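Local coordinates for protein superoxide dismutase (Candida albicans, PDB 4GUN) that probably protects cells from oxidative damage, using manganese to convert superoxide into hydrogen peroxide and molecular oxygen, at residues 133-138 against 149-154. The protein carries 2 engineered substitutions. Numbering follows the deposited sequence.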
ATOM      1  N   GLY A 133      12.164  -4.180   4.779  1.00  5.00           N
ATOM      2  CA  GLY A 133      11.522  -3.558   5.927  1.00  4.83           C
ATOM      3  C   GLY A 133      12.323  -3.544   7.202  1.00  7.66           C
ATOM      4  O   GLY A 133      13.522  -3.829   7.210  1.00  7.20           O
ATOM      5  N   TRP A 134      11.662  -3.110   8.274  1.00  6.53           N
ATOM      6  CA  TRP A 134      12.249  -2.934   9.609  1.00  6.36           C
ATOM      7  C   TRP A 134      11.300  -3.425  10.646  1.00 10.55           C
ATOM      8  O   TRP A 134      10.099  -3.467  10.395  1.00 10.27           O
ATOM      9  CB  TRP A 134      12.441  -1.415   9.894  1.00  5.15           C
ATOM     10  CG  TRP A 134      13.476  -0.745   9.044  1.00  5.57           C
ATOM     11  CD1 TRP A 134      13.351  -0.380   7.739  1.00  8.44           C
ATOM     12  CD2 TRP A 134      14.814  -0.408   9.431  1.00  5.13           C
ATOM     13  NE1 TRP A 134      14.546   0.114   7.269  1.00  8.12           N
ATOM     14  CE2 TRP A 134      15.466   0.099   8.284  1.00  9.23           C
ATOM     15  CE3 TRP A 134      15.530  -0.489  10.635  1.00  6.29           C
ATOM     16  CZ2 TRP A 134      16.794   0.544   8.312  1.00  8.38           C
ATOM     17  CZ3 TRP A 134      16.857  -0.070  10.654  1.00  7.10           C
ATOM     18  CH2 TRP A 134      17.474   0.435   9.504  1.00  7.24           C
ATOM     19  N   ALA A 135      11.825  -3.773  11.830  1.00  8.19           N
ATOM     20  CA  ALA A 135      11.037  -4.026  13.042  1.00  7.59           C
ATOM     21  C   ALA A 135      11.472  -3.000  14.078  1.00 10.71           C
ATOM     22  O   ALA A 135      12.653  -2.636  14.140  1.00 11.25           O
ATOM     23  CB  ALA A 135      11.241  -5.426  13.583  1.00  8.26           C
ATOM     24  N   PHE A 136      10.511  -2.485  14.850  1.00  7.35           N
ATOM     25  CA  PHE A 136      10.817  -1.517  15.886  1.00  7.88           C
ATOM     26  C   PHE A 136      10.131  -1.905  17.185  1.00  9.31           C
ATOM     27  O   PHE A 136       8.971  -2.302  17.178  1.00  5.38           O
ATOM     28  CB  PHE A 136      10.347  -0.089  15.509  1.00  9.66           C
ATOM     29  CG  PHE A 136      10.898   0.547  14.258  1.00 10.16           C
ATOM     30  CD1 PHE A 136      11.951   1.450  14.326  1.00 12.37           C
ATOM     31  CD2 PHE A 136      10.295   0.328  13.025  1.00 12.50           C
ATOM     32  CE1 PHE A 136      12.435   2.069  13.171  1.00 12.62           C
ATOM     33  CE2 PHE A 136      10.779   0.949  11.871  1.00 14.29           C
ATOM     34  CZ  PHE A 136      11.841   1.815  11.953  1.00 12.32           C
ATOM     35  N   ILE A 137      10.839  -1.710  18.294  1.00  6.98           N
ATOM     36  CA  ILE A 137      10.288  -1.757  19.637  1.00  6.68           C
ATOM     37  C   ILE A 137       9.925  -0.280  19.819  1.00  9.51           C
ATOM     38  O   ILE A 137      10.791   0.583  19.619  1.00  6.27           O
ATOM     39  CB  ILE A 137      11.307  -2.252  20.704  1.00  9.48           C
ATOM     40  CG1 ILE A 137      11.552  -3.774  20.522  1.00  9.66           C
ATOM     41  CG2 ILE A 137      10.746  -1.962  22.106  1.00 10.66           C
ATOM     42  CD1 ILE A 137      12.782  -4.350  21.242  1.00 15.52           C
ATOM     43  N   VAL A 138       8.634   0.016  20.093  1.00  8.22           N
ATOM     44  CA  VAL A 138       8.170   1.412  20.180  1.00  8.95           C
ATOM     45  C   VAL A 138       7.531   1.706  21.523  1.00 13.03           C
ATOM     46  O   VAL A 138       6.964   0.806  22.123  1.00 11.35           O
ATOM     47  CB  VAL A 138       7.195   1.824  19.014  1.00 13.29           C
ATOM     48  CG1 VAL A 138       7.791   1.554  17.637  1.00 12.76           C
ATOM     49  CG2 VAL A 138       5.826   1.164  19.138  1.00 13.39           C
ATOM     50  N   VAL A 149       5.705  -4.015  19.501  1.00  7.96           N
ATOM     51  CA  VAL A 149       6.649  -4.351  18.432  1.00  8.22           C
ATOM     52  C   VAL A 149       5.865  -4.137  17.133  1.00 12.97           C
ATOM     53  O   VAL A 149       4.769  -4.692  16.994  1.00 12.58           O
ATOM     54  CB  VAL A 149       7.268  -5.786  18.521  1.00 11.93           C
ATOM     55  CG1 VAL A 149       8.377  -5.961  17.477  1.00 11.37           C
ATOM     56  CG2 VAL A 149       7.817  -6.076  19.923  1.00 11.47           C
ATOM     57  N   VAL A 150       6.399  -3.299  16.221  1.00  9.79           N
ATOM     58  CA  VAL A 150       5.771  -2.960  14.925  1.00  9.81           C
ATOM     59  C   VAL A 150       6.767  -3.189  13.761  1.00 10.51           C
ATOM     60  O   VAL A 150       7.971  -3.214  13.978  1.00  8.27           O
ATOM     61  CB  VAL A 150       5.192  -1.501  14.937  1.00 15.60           C
ATOM     62  CG1 VAL A 150       6.288  -0.466  15.067  1.00 15.65           C
ATOM     63  CG2 VAL A 150       4.339  -1.196  13.706  1.00 16.19           C
ATOM     64  N   THR A 151       6.257  -3.378  12.548  1.00  7.78           N
ATOM     65  CA  THR A 151       7.113  -3.494  11.365  1.00  8.33           C
ATOM     66  C   THR A 151       6.743  -2.405  10.370  1.00 12.11           C
ATOM     67  O   THR A 151       5.596  -1.959  10.338  1.00 11.41           O
ATOM     68  CB  THR A 151       7.028  -4.871  10.686  1.00 10.50           C
ATOM     69  OG1 THR A 151       5.696  -5.067  10.223  1.00 11.11           O
ATOM     70  CG2 THR A 151       7.514  -6.008  11.571  1.00 10.33           C
ATOM     71  N   THR A 152       7.709  -1.992   9.548  1.00  7.66           N
ATOM     72  CA  THR A 152       7.464  -1.029   8.486  1.00  6.77           C
ATOM     73  C   THR A 152       8.028  -1.636   7.216  1.00 12.26           C
ATOM     74  O   THR A 152       8.928  -2.480   7.297  1.00  9.98           O
ATOM     75  CB  THR A 152       8.040   0.363   8.799  1.00 12.83           C
ATOM     76  OG1 THR A 152       9.453   0.372   8.602  1.00 10.39           O
ATOM     77  CG2 THR A 152       7.639   0.901  10.190  1.00 11.19           C
ATOM     78  N   ALA A 153       7.497  -1.233   6.041  1.00 10.52           N
ATOM     79  CA  ALA A 153       7.996  -1.753   4.771  1.00  9.89           C
ATOM     80  C   ALA A 153       8.994  -0.756   4.241  1.00 12.31           C
ATOM     81  O   ALA A 153       8.826   0.440   4.481  1.00 12.86           O
ATOM     82  CB  ALA A 153       6.841  -1.926   3.788  1.00 10.61           C
ATOM     83  N   ASN A 154      10.033  -1.232   3.512  1.00  6.93           N
ATOM     84  CA  ASN A 154      11.012  -0.375   2.847  1.00  5.49           C
ATOM     85  C   ASN A 154      11.690   0.607   3.791  1.00  8.19           C
ATOM     86  O   ASN A 154      12.316   0.167   4.758  1.00  7.46           O
ATOM     87  CB  ASN A 154      10.373   0.323   1.607  1.00  5.80           C
ATOM     88  CG  ASN A 154       9.876  -0.658   0.573  1.00 22.67           C
ATOM     89  OD1 ASN A 154      10.364  -1.777   0.483  1.00  6.62           O
ATOM     90  ND2 ASN A 154       8.896  -0.269  -0.236  1.00 17.65           N
TER
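Two hydrogen-bonded pairs, Trp134 with Thr152 and Phe136 with Val150, join the antiparallel strands through four main-chain bonds. Phe136 N donates to Val150 O over 2.8 Å. CA-H...O approaches add to these, among them Thr151 CA to Trp134 O at 3.1 Å. The hairpin formed by strands 133-140 and 146-153 belongs to the three-stranded sheet of the C-terminal domain of iron/manganese superoxide dismutases, with 133-140 in the middle. On the sheet face carrying Trp134 and Phe136, Thr152 crosses Phe136 at about a right angle, its CG2 3.6 Å from Phe136 CE2. A chi1 of 77° sets Thr152 OG1 between the backbone N and the carbonyl carbon and brings it to the edge of the same ring, in its plane; OG1 is also hydrogen-bonded to Asp156 O. Farther along, Val138 CG1 packs 3.6 Å from Val150 CG1. On the reverse face, Ile137 CG1 and Val149 CG2 lie 4.4 Å apart, and both side chains touch helix 115-127. Just past the strand, Asn154 O sits in the plane of the Trp134 indole, 3.2 Å from CD1, and accepts a hydrogen bond from Trp172 NE1; the side chain of Trp134 comes to about 4 Å from the manganese at their nearest atoms and meets its ligand His80 edge-to-face.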